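Local coordinates for uncharacterized protein (Legionella pneumophila subsp. pneumophila, PDB 4HFV) that is a putative Dot/Icm type IV secretion effector of unknown biochemical activity, possibly connected with metaeffector regulation, at residues A[22-27]-A[36-41]; A[125-130]-A[173-178]; A[131-136]-A[152-157]. One frame throughout, in Å; residues are numbered along the deposited sequence.

Interaction 1: A[22-27]-A[36-41]; sequences TLIKSH and DKLEYS
Leu38 is the first residue of 36-41 to reach Ile24 of helix 9-27. It lies in a 3-10 segment that includes residues 38-41. Its CG lies anti to the backbone N (chi1 -163°), and this carries CD1 across to the helix although CB itself heads off to one side. Leu38 CD1 meets Ile24 CD1 methyl to methyl at 3.9 Å. The contact is apolar and modest in area.

The chain then makes one 3-10 step. Ser41 N donates to Leu38 O at 3.0 Å, three residues back, so both residues that touch Ile24 belong to the same short turn. Ser41 takes the larger share of the contact. Its CB points at the helix and lies 3.5 Å from Ile24 CD1, a close carbon-to-carbon approach. The backbone of Ser41 takes part as well, for Ser41 O is 3.7 Å from Ile24 CG1. The isoleucine therefore lies alongside both the CB and the carbonyl of the serine.

Ile24 reaches them by an extended ethyl branch, with CD1 nearly anti to CA about the CB-CG1 bond (chi2 160°). That one methyl group touches both Leu38 and Ser41. The two backbones come closest at Ile24 and Ser41, whose CA atoms are 7.0 Å apart.

All three touching residues are buried. The contact folds the loop after helix 9-27 back against the C-terminal part of that helix. Ala31 and Val45, both in loops, also pack on Ile24. Leu38 additionally lies against Arg17, Ile20 and Ile21 of helix 9-27. It also touches Leu57 of helix 49-64, so it is wedged between the two helices that this loop connects.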
loop_
_atom_site.group_PDB
_atom_site.type_symbol
_atom_site.label_atom_id
_atom_site.label_comp_id
_atom_site.label_asym_id
_atom_site.label_seq_id
_atom_site.Cartn_x
_atom_site.Cartn_y
_atom_site.Cartn_z
ATOM N N THR A 22 14.165 -22.369 25.564
ATOM C CA THR A 22 15.367 -21.952 26.278
ATOM C C THR A 22 15.022 -20.726 27.134
ATOM O O THR A 22 15.407 -20.645 28.286
ATOM C CB THR A 22 16.501 -21.631 25.262
ATOM O OG1 THR A 22 16.902 -22.866 24.646
ATOM C CG2 THR A 22 17.721 -20.970 25.980
ATOM N N LEU A 23 14.260 -19.795 26.552
ATOM C CA LEU A 23 13.785 -18.592 27.261
ATOM C C LEU A 23 12.995 -18.980 28.514
ATOM O O LEU A 23 13.193 -18.429 29.588
ATOM C CB LEU A 23 12.894 -17.715 26.321
ATOM C CG LEU A 23 12.565 -16.302 26.864
ATOM C CD1 LEU A 23 13.876 -15.465 27.061
ATOM C CD2 LEU A 23 11.583 -15.563 25.957
ATOM N N ILE A 24 12.089 -19.931 28.375
ATOM C CA ILE A 24 11.301 -20.407 29.492
ATOM C C ILE A 24 12.217 -20.980 30.597
ATOM O O ILE A 24 12.077 -20.660 31.786
ATOM C CB ILE A 24 10.279 -21.480 29.014
ATOM C CG1 ILE A 24 9.122 -20.824 28.226
ATOM C CG2 ILE A 24 9.689 -22.252 30.191
ATOM C CD1 ILE A 24 8.370 -21.812 27.325
ATOM N N LYS A 25 13.157 -21.827 30.180
ATOM C CA LYS A 25 14.049 -22.493 31.090
ATOM C C LYS A 25 15.041 -21.528 31.742
ATOM O O LYS A 25 15.489 -21.822 32.842
ATOM C CB LYS A 25 14.748 -23.671 30.395
ATOM C CG LYS A 25 13.867 -24.919 30.322
ATOM C CD LYS A 25 14.445 -25.968 29.358
ATOM C CE LYS A 25 13.662 -27.301 29.399
ATOM N NZ LYS A 25 14.335 -28.324 28.543
ATOM N N SER A 26 15.359 -20.399 31.089
ATOM C CA SER A 26 16.258 -19.400 31.690
ATOM C C SER A 26 15.616 -18.772 32.921
ATOM O O SER A 26 16.315 -18.275 33.777
ATOM C CB SER A 26 16.707 -18.296 30.703
ATOM O OG SER A 26 15.636 -17.421 30.370
ATOM N N HIS A 27 14.287 -18.779 33.005
ATOM C CA HIS A 27 13.608 -18.323 34.235
ATOM C C HIS A 27 13.368 -19.479 35.223
ATOM O O HIS A 27 13.508 -19.307 36.437
ATOM C CB HIS A 27 12.270 -17.596 33.937
ATOM C CG HIS A 27 11.510 -17.216 35.176
ATOM N ND1 HIS A 27 10.318 -17.813 35.534
ATOM C CD2 HIS A 27 11.799 -16.333 36.166
ATOM C CE1 HIS A 27 9.897 -17.299 36.677
ATOM N NE2 HIS A 27 10.782 -16.408 37.087
ATOM N N ASP A 36 3.161 -30.286 22.635
ATOM C CA ASP A 36 2.115 -29.721 21.776
ATOM C C ASP A 36 1.338 -28.565 22.452
ATOM O O ASP A 36 0.351 -28.060 21.900
ATOM C CB ASP A 36 1.200 -30.821 21.215
ATOM C CG ASP A 36 0.006 -31.101 22.092
ATOM O OD1 ASP A 36 0.222 -31.615 23.213
ATOM O OD2 ASP A 36 -1.147 -30.821 21.654
ATOM N N LYS A 37 1.814 -28.111 23.618
ATOM C CA LYS A 37 1.171 -26.996 24.332
ATOM C C LYS A 37 2.185 -25.992 24.891
ATOM O O LYS A 37 2.104 -25.558 26.032
ATOM C CB LYS A 37 0.267 -27.531 25.447
ATOM C CG LYS A 37 -1.041 -28.141 24.933
ATOM C CD LYS A 37 -1.620 -29.169 25.895
ATOM C CE LYS A 37 -3.115 -29.398 25.630
ATOM N NZ LYS A 37 -3.704 -30.404 26.563
ATOM N N LEU A 38 3.121 -25.590 24.060
ATOM C CA LEU A 38 4.173 -24.699 24.513
ATOM C C LEU A 38 3.615 -23.392 25.085
ATOM O O LEU A 38 4.180 -22.824 26.008
ATOM C CB LEU A 38 5.110 -24.438 23.360
ATOM C CG LEU A 38 6.472 -23.872 23.636
ATOM C CD1 LEU A 38 7.144 -24.579 24.849
ATOM C CD2 LEU A 38 7.256 -24.046 22.367
ATOM N N GLU A 39 2.479 -22.930 24.567
ATOM C CA GLU A 39 1.913 -21.666 25.034
ATOM C C GLU A 39 1.568 -21.638 26.523
ATOM O O GLU A 39 1.582 -20.570 27.120
ATOM C CB GLU A 39 0.688 -21.188 24.187
ATOM C CG GLU A 39 -0.155 -22.247 23.514
ATOM C CD GLU A 39 0.512 -22.853 22.281
ATOM O OE1 GLU A 39 0.962 -23.991 22.384
ATOM O OE2 GLU A 39 0.581 -22.228 21.206
ATOM N N TYR A 40 1.260 -22.791 27.104
ATOM C CA TYR A 40 0.936 -22.895 28.532
ATOM C C TYR A 40 2.132 -22.557 29.450
ATOM O O TYR A 40 1.948 -22.266 30.634
ATOM C CB TYR A 40 0.429 -24.309 28.857
ATOM C CG TYR A 40 -0.901 -24.677 28.201
ATOM C CD1 TYR A 40 -1.757 -23.702 27.687
ATOM C CD2 TYR A 40 -1.302 -26.001 28.110
ATOM C CE1 TYR A 40 -2.981 -24.050 27.098
ATOM C CE2 TYR A 40 -2.513 -26.353 27.526
ATOM C CZ TYR A 40 -3.347 -25.377 27.026
ATOM O OH TYR A 40 -4.535 -25.746 26.441
ATOM N N SER A 41 3.344 -22.618 28.894
ATOM C CA SER A 41 4.573 -22.345 29.647
ATOM C C SER A 41 5.003 -20.898 29.528
ATOM O O SER A 41 5.992 -20.473 30.120
ATOM C CB SER A 41 5.711 -23.257 29.157
ATOM O OG SER A 41 5.375 -24.607 29.433
#

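Interaction 2: A[125-130]-A[173-178]; sequences DMYSAL and HKLRHE
This contact belongs to the packing of helix 120-136 against helix 161-188, beside a succinate site to which His173 and Arg176 contribute. Its apolar part is Tyr127 against Leu175. Leu175 CD1 lies 4.0 Å from Tyr127 CD2, and the two side chains cross at about a right angle. Both CB atoms point toward the opposing helix. The tyrosine also packs on Leu168, Arg171 and Val172 of helix 161-188.

The polar part is looser. Arg176 NH2 stands 3.6 Å from Ser128 OG, which is a contact rather than a bond. It is also doubtful in detail, because Ser128 was modelled in two conformers. The CB of Arg176 does not point at helix 120-136. Its chain is extended from CG to NE (chi2 180°, chi3 -175°), however, and this length brings NH2 to the serine.

In this all-helical fold the same arginine faces the ligand. Arg176 NH1 bonds to one oxygen of a succinate, probably picked up from the crystallisation solution, and His173 ND1 bonds to another. The site lies at the dimer interface, where His173 stacks on His173 of the second subunit and Asp125 forms a salt bridge with Arg145 of that subunit. Asp125 OD1 is 5.6 Å from Arg176 NH2, so any attraction between them probably acts at a distance. Within 173-178, Lys174 NZ and Glu178 OE2 form a 2.8 Å salt bridge, one helical turn apart.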
loop_
_atom_site.group_PDB
_atom_site.type_symbol
_atom_site.label_atom_id
_atom_site.label_comp_id
_atom_site.label_asym_id
_atom_site.label_seq_id
_atom_site.Cartn_x
_atom_site.Cartn_y
_atom_site.Cartn_z
ATOM N N ASP A 125 8.451 -7.013 0.656
ATOM C CA ASP A 125 7.741 -8.281 0.388
ATOM C C ASP A 125 7.389 -9.020 1.702
ATOM O O ASP A 125 6.260 -9.519 1.877
ATOM C CB ASP A 125 8.588 -9.172 -0.529
ATOM C CG ASP A 125 8.826 -8.553 -1.904
ATOM O OD1 ASP A 125 8.069 -7.641 -2.316
ATOM O OD2 ASP A 125 9.787 -8.971 -2.573
HETATM N N MSE A 126 8.351 -9.102 2.629
HETATM C CA MSE A 126 8.104 -9.772 3.892
HETATM C C MSE A 126 7.009 -9.123 4.718
HETATM O O MSE A 126 6.061 -9.814 5.162
HETATM C CB MSE A 126 9.412 -9.888 4.705
HETATM C CG MSE A 126 10.459 -10.710 3.943
HETATM SE SE MSE A 126 12.282 -10.550 4.660
HETATM C CE MSE A 126 11.682 -11.391 6.214
ATOM N N TYR A 127 7.138 -7.823 4.978
ATOM C CA TYR A 127 6.169 -7.164 5.835
ATOM C C TYR A 127 4.787 -7.110 5.175
ATOM O O TYR A 127 3.761 -7.145 5.866
ATOM C CB TYR A 127 6.572 -5.736 6.183
ATOM C CG TYR A 127 7.788 -5.614 7.084
ATOM C CD1 TYR A 127 8.094 -6.581 8.027
ATOM C CD2 TYR A 127 8.621 -4.498 6.988
ATOM C CE1 TYR A 127 9.204 -6.450 8.838
ATOM C CE2 TYR A 127 9.721 -4.352 7.793
ATOM C CZ TYR A 127 10.003 -5.336 8.724
ATOM O OH TYR A 127 11.100 -5.192 9.546
ATOM N N SER A 128 4.754 -7.006 3.860
ATOM C CA SER A 128 3.479 -7.039 3.174
ATOM C C SER A 128 2.798 -8.398 3.398
ATOM O O SER A 128 1.600 -8.475 3.725
ATOM C CB SER A 128 3.671 -6.709 1.687
ATOM O OG SER A 128 2.452 -6.750 0.995
ATOM N N ALA A 129 3.570 -9.480 3.252
ATOM C CA ALA A 129 3.020 -10.823 3.411
ATOM C C ALA A 129 2.548 -11.004 4.845
ATOM O O ALA A 129 1.483 -11.576 5.080
ATOM C CB ALA A 129 4.050 -11.932 3.015
ATOM N N LEU A 130 3.320 -10.485 5.803
ATOM C CA LEU A 130 2.932 -10.561 7.192
ATOM C C LEU A 130 1.659 -9.765 7.474
ATOM O O LEU A 130 0.719 -10.266 8.117
ATOM C CB LEU A 130 4.064 -10.054 8.077
ATOM C CG LEU A 130 3.868 -10.095 9.591
ATOM C CD1 LEU A 130 3.492 -11.474 10.072
ATOM C CD2 LEU A 130 5.203 -9.661 10.292
ATOM N N HIS A 173 4.705 0.956 3.239
ATOM C CA HIS A 173 4.467 2.193 2.485
ATOM C C HIS A 173 5.795 2.990 2.320
ATOM O O HIS A 173 6.097 3.524 1.238
ATOM C CB HIS A 173 3.448 3.071 3.183
ATOM C CG HIS A 173 3.185 4.351 2.460
ATOM N ND1 HIS A 173 2.806 4.393 1.139
ATOM C CD2 HIS A 173 3.248 5.640 2.875
ATOM C CE1 HIS A 173 2.641 5.650 0.772
ATOM N NE2 HIS A 173 2.927 6.425 1.803
ATOM N N LYS A 174 6.561 3.086 3.404
ATOM C CA LYS A 174 7.822 3.837 3.431
ATOM C C LYS A 174 8.852 3.137 2.541
ATOM O O LYS A 174 9.534 3.780 1.726
ATOM C CB LYS A 174 8.334 3.973 4.870
ATOM C CG LYS A 174 9.661 4.761 5.005
ATOM C CD LYS A 174 9.895 5.196 6.439
ATOM C CE LYS A 174 10.972 6.283 6.554
ATOM N NZ LYS A 174 12.337 5.736 6.329
ATOM N N LEU A 175 8.913 1.808 2.644
ATOM C CA LEU A 175 9.823 1.032 1.810
ATOM C C LEU A 175 9.513 1.189 0.315
ATOM O O LEU A 175 10.439 1.455 -0.498
ATOM C CB LEU A 175 9.857 -0.446 2.261
ATOM C CG LEU A 175 10.539 -0.734 3.612
ATOM C CD1 LEU A 175 10.089 -2.093 4.087
ATOM C CD2 LEU A 175 12.048 -0.691 3.494
ATOM N N ARG A 176 8.235 1.109 -0.063
ATOM C CA ARG A 176 7.845 1.309 -1.450
ATOM C C ARG A 176 8.159 2.720 -1.926
ATOM O O ARG A 176 8.629 2.901 -3.058
ATOM C CB ARG A 176 6.364 0.964 -1.667
ATOM C CG ARG A 176 6.173 -0.514 -1.688
ATOM C CD ARG A 176 4.772 -0.971 -1.882
ATOM N NE ARG A 176 4.696 -2.435 -1.757
ATOM C CZ ARG A 176 3.550 -3.094 -1.571
ATOM N NH1 ARG A 176 2.408 -2.427 -1.520
ATOM N NH2 ARG A 176 3.536 -4.413 -1.449
ATOM N N HIS A 177 7.969 3.704 -1.043
ATOM C CA HIS A 177 8.376 5.081 -1.336
ATOM C C HIS A 177 9.871 5.133 -1.672
ATOM O O HIS A 177 10.287 5.723 -2.680
ATOM C CB HIS A 177 8.018 5.979 -0.150
ATOM C CG HIS A 177 8.290 7.433 -0.369
ATOM N ND1 HIS A 177 7.298 8.331 -0.696
ATOM C CD2 HIS A 177 9.437 8.148 -0.290
ATOM C CE1 HIS A 177 7.824 9.539 -0.822
ATOM N NE2 HIS A 177 9.121 9.455 -0.586
ATOM N N GLU A 178 10.683 4.499 -0.828
ATOM C CA GLU A 178 12.133 4.583 -0.989
ATOM C C GLU A 178 12.604 3.902 -2.260
ATOM O O GLU A 178 13.528 4.376 -2.919
ATOM C CB GLU A 178 12.848 3.999 0.229
ATOM C CG GLU A 178 12.550 4.746 1.500
ATOM C CD GLU A 178 13.184 4.104 2.725
ATOM O OE1 GLU A 178 13.890 3.081 2.567
ATOM O OE2 GLU A 178 12.975 4.632 3.846
#

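Interaction 3: A[131-136]-A[152-157]; sequences EKFLRS and QPFAIK
Phe133, whose ring meets Phe154, has its carbonyl oxygen bonded by a serine: Ser136 OG donates to Phe133 O at 2.6 Å. The hydroxyl lies in the carbonyl plane, on a lone pair. It links Ser136 back to Phe133 next to the aromatic contact.

Across the contact, Phe154 offers one face of its ring to Leu134 and its CZ end to Phe133. Leu134 CD2 sits over that face, 3.8 Å from the centroid of the Phe154 ring and only 12° off the normal. This is a CH-pi contact. Phe133 comes in differently. Its CE2 touches Phe154 CZ at 3.7 Å, and the two side chains cross at about a right angle. With CG anti to the backbone N (chi1 166°), the Phe133 ring is swung toward Phe154, although its CB does not point there.

The fold element that presents Phe154 is a type I beta turn from Gln152 to Ala155, closed by Ala155 N bonding to Gln152 O at 3.1 Å. It lies in the long loop between helix 120-136 and helix 161-188. Phe154 plugs this loop into the core, where Thr59 and Leu62 of helix 49-64 and Val161 of helix 161-188 also pack on it. Gln152 NE2 donates to both Leu149 O and Val138 O. Within 131-136, Arg135 NE donates a nearly straight hydrogen bond (171°) to Glu131 OE2 at 3.0 Å, part of a salt bridge that meets the carboxylate on its anti side. Arg135 NH2 bonds to Ser142 O of the loop.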
loop_
_atom_site.group_PDB
_atom_site.type_symbol
_atom_site.label_atom_id
_atom_site.label_comp_id
_atom_site.label_asym_id
_atom_site.label_seq_id
_atom_site.Cartn_x
_atom_site.Cartn_y
_atom_site.Cartn_z
ATOM N N GLU A 131 1.638 -8.504 7.051
ATOM C CA GLU A 131 0.408 -7.711 7.172
ATOM C C GLU A 131 -0.826 -8.395 6.555
ATOM O O GLU A 131 -1.883 -8.433 7.190
ATOM C CB GLU A 131 0.588 -6.330 6.581
ATOM C CG GLU A 131 -0.607 -5.420 6.818
ATOM C CD GLU A 131 -0.806 -4.457 5.711
ATOM O OE1 GLU A 131 0.223 -3.982 5.170
ATOM O OE2 GLU A 131 -1.977 -4.166 5.389
ATOM N N LYS A 132 -0.706 -8.960 5.357
ATOM C CA LYS A 132 -1.842 -9.660 4.737
ATOM C C LYS A 132 -2.295 -10.826 5.618
ATOM O O LYS A 132 -3.512 -11.052 5.878
ATOM C CB LYS A 132 -1.462 -10.191 3.344
ATOM C CG LYS A 132 -1.778 -9.272 2.183
ATOM C CD LYS A 132 -1.330 -9.907 0.855
ATOM C CE LYS A 132 -0.137 -9.164 0.214
ATOM N NZ LYS A 132 -0.532 -7.864 -0.417
ATOM N N PHE A 133 -1.316 -11.610 6.061
ATOM C CA PHE A 133 -1.589 -12.740 6.895
ATOM C C PHE A 133 -2.377 -12.329 8.126
ATOM O O PHE A 133 -3.422 -12.928 8.423
ATOM C CB PHE A 133 -0.258 -13.424 7.297
ATOM C CG PHE A 133 -0.392 -14.384 8.402
ATOM C CD1 PHE A 133 -0.767 -15.710 8.161
ATOM C CD2 PHE A 133 -0.107 -13.985 9.703
ATOM C CE1 PHE A 133 -0.866 -16.605 9.225
ATOM C CE2 PHE A 133 -0.211 -14.870 10.758
ATOM C CZ PHE A 133 -0.576 -16.167 10.521
ATOM N N LEU A 134 -1.921 -11.293 8.827
ATOM C CA LEU A 134 -2.644 -10.861 10.024
ATOM C C LEU A 134 -4.089 -10.394 9.711
ATOM O O LEU A 134 -5.049 -10.705 10.442
ATOM C CB LEU A 134 -1.849 -9.772 10.785
ATOM C CG LEU A 134 -0.532 -10.225 11.469
ATOM C CD1 LEU A 134 0.206 -9.049 11.979
ATOM C CD2 LEU A 134 -0.718 -11.174 12.635
ATOM N N ARG A 135 -4.246 -9.624 8.655
ATOM C CA ARG A 135 -5.583 -9.183 8.223
ATOM C C ARG A 135 -6.488 -10.383 7.944
ATOM O O ARG A 135 -7.678 -10.376 8.288
ATOM C CB ARG A 135 -5.478 -8.283 6.985
ATOM C CG ARG A 135 -4.966 -6.850 7.274
ATOM C CD ARG A 135 -5.332 -5.875 6.091
ATOM N NE ARG A 135 -4.360 -5.915 5.001
ATOM C CZ ARG A 135 -4.511 -6.563 3.845
ATOM N NH1 ARG A 135 -3.530 -6.531 2.946
ATOM N NH2 ARG A 135 -5.633 -7.226 3.571
ATOM N N SER A 136 -5.901 -11.447 7.401
ATOM C CA SER A 136 -6.677 -12.643 7.070
ATOM C C SER A 136 -7.190 -13.333 8.337
ATOM O O SER A 136 -8.130 -14.108 8.265
ATOM C CB SER A 136 -5.868 -13.611 6.195
ATOM O OG SER A 136 -5.016 -14.437 6.997
ATOM N N GLN A 152 -11.042 -14.322 17.199
ATOM C CA GLN A 152 -9.830 -13.534 17.010
ATOM C C GLN A 152 -8.611 -14.294 17.563
ATOM O O GLN A 152 -8.281 -14.169 18.735
ATOM C CB GLN A 152 -9.983 -12.190 17.727
ATOM C CG GLN A 152 -10.996 -11.263 17.101
ATOM C CD GLN A 152 -10.496 -10.643 15.822
ATOM O OE1 GLN A 152 -9.382 -10.133 15.762
ATOM N NE2 GLN A 152 -11.331 -10.651 14.797
ATOM N N PRO A 153 -7.932 -15.080 16.713
ATOM C CA PRO A 153 -6.790 -15.844 17.242
ATOM C C PRO A 153 -5.689 -14.930 17.828
ATOM O O PRO A 153 -4.880 -15.366 18.657
ATOM C CB PRO A 153 -6.279 -16.587 16.005
ATOM C CG PRO A 153 -6.859 -15.804 14.781
ATOM C CD PRO A 153 -8.161 -15.310 15.267
ATOM N N PHE A 154 -5.634 -13.674 17.381
ATOM C CA PHE A 154 -4.600 -12.757 17.845
ATOM C C PHE A 154 -5.040 -11.808 18.954
ATOM O O PHE A 154 -4.328 -10.850 19.251
ATOM C CB PHE A 154 -3.963 -11.991 16.677
ATOM C CG PHE A 154 -3.100 -12.842 15.811
ATOM C CD1 PHE A 154 -3.583 -13.364 14.625
ATOM C CD2 PHE A 154 -1.811 -13.198 16.234
ATOM C CE1 PHE A 154 -2.812 -14.191 13.835
ATOM C CE2 PHE A 154 -1.020 -14.026 15.447
ATOM C CZ PHE A 154 -1.512 -14.527 14.245
ATOM N N ALA A 155 -6.190 -12.078 19.569
ATOM C CA ALA A 155 -6.606 -11.355 20.767
ATOM C C ALA A 155 -5.811 -11.909 21.968
ATOM O O ALA A 155 -6.276 -12.716 22.739
ATOM C CB ALA A 155 -8.128 -11.483 20.987
ATOM N N ILE A 156 -4.590 -11.430 22.086
ATOM C CA ILE A 156 -3.606 -11.942 23.003
ATOM C C ILE A 156 -3.321 -10.784 23.942
ATOM O O ILE A 156 -3.216 -9.602 23.499
ATOM C CB ILE A 156 -2.346 -12.326 22.210
ATOM C CG1 ILE A 156 -2.604 -13.563 21.341
ATOM C CG2 ILE A 156 -1.104 -12.519 23.155
ATOM C CD1 ILE A 156 -1.506 -13.760 20.179
ATOM N N LYS A 157 -3.208 -11.102 25.229
ATOM C CA LYS A 157 -3.029 -10.071 26.220
ATOM C C LYS A 157 -1.755 -9.294 25.937
ATOM O O LYS A 157 -0.688 -9.889 25.640
ATOM C CB LYS A 157 -2.983 -10.667 27.619
ATOM C CG LYS A 157 -3.218 -9.649 28.736
ATOM C CD LYS A 157 -3.155 -10.302 30.125
ATOM C CE LYS A 157 -1.756 -10.837 30.426
ATOM N NZ LYS A 157 -1.686 -11.615 31.702
#

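In the fold
Interactions 2 and 3 share helix 120-136, on consecutive segments, and their centres are 18 Å apart. Interaction 3 is nested inside the loop that interaction 2 closes. Both relate this helix to what follows it: first the connecting loop, then helix 161-188. Interaction 2 holds the succinate-binding residues His173 and Arg176. Leu134 of interaction 3 is farther off, about 10 Å from the site residue Ser169, side chain to side chain. Interaction 1 precedes both in the chain and is remote from the site. Its centre is 22 Å from that of interaction 3 and 32 Å from that of interaction 2, across the chain's centre. Helix 49-64 packs on interactions 1 and 3.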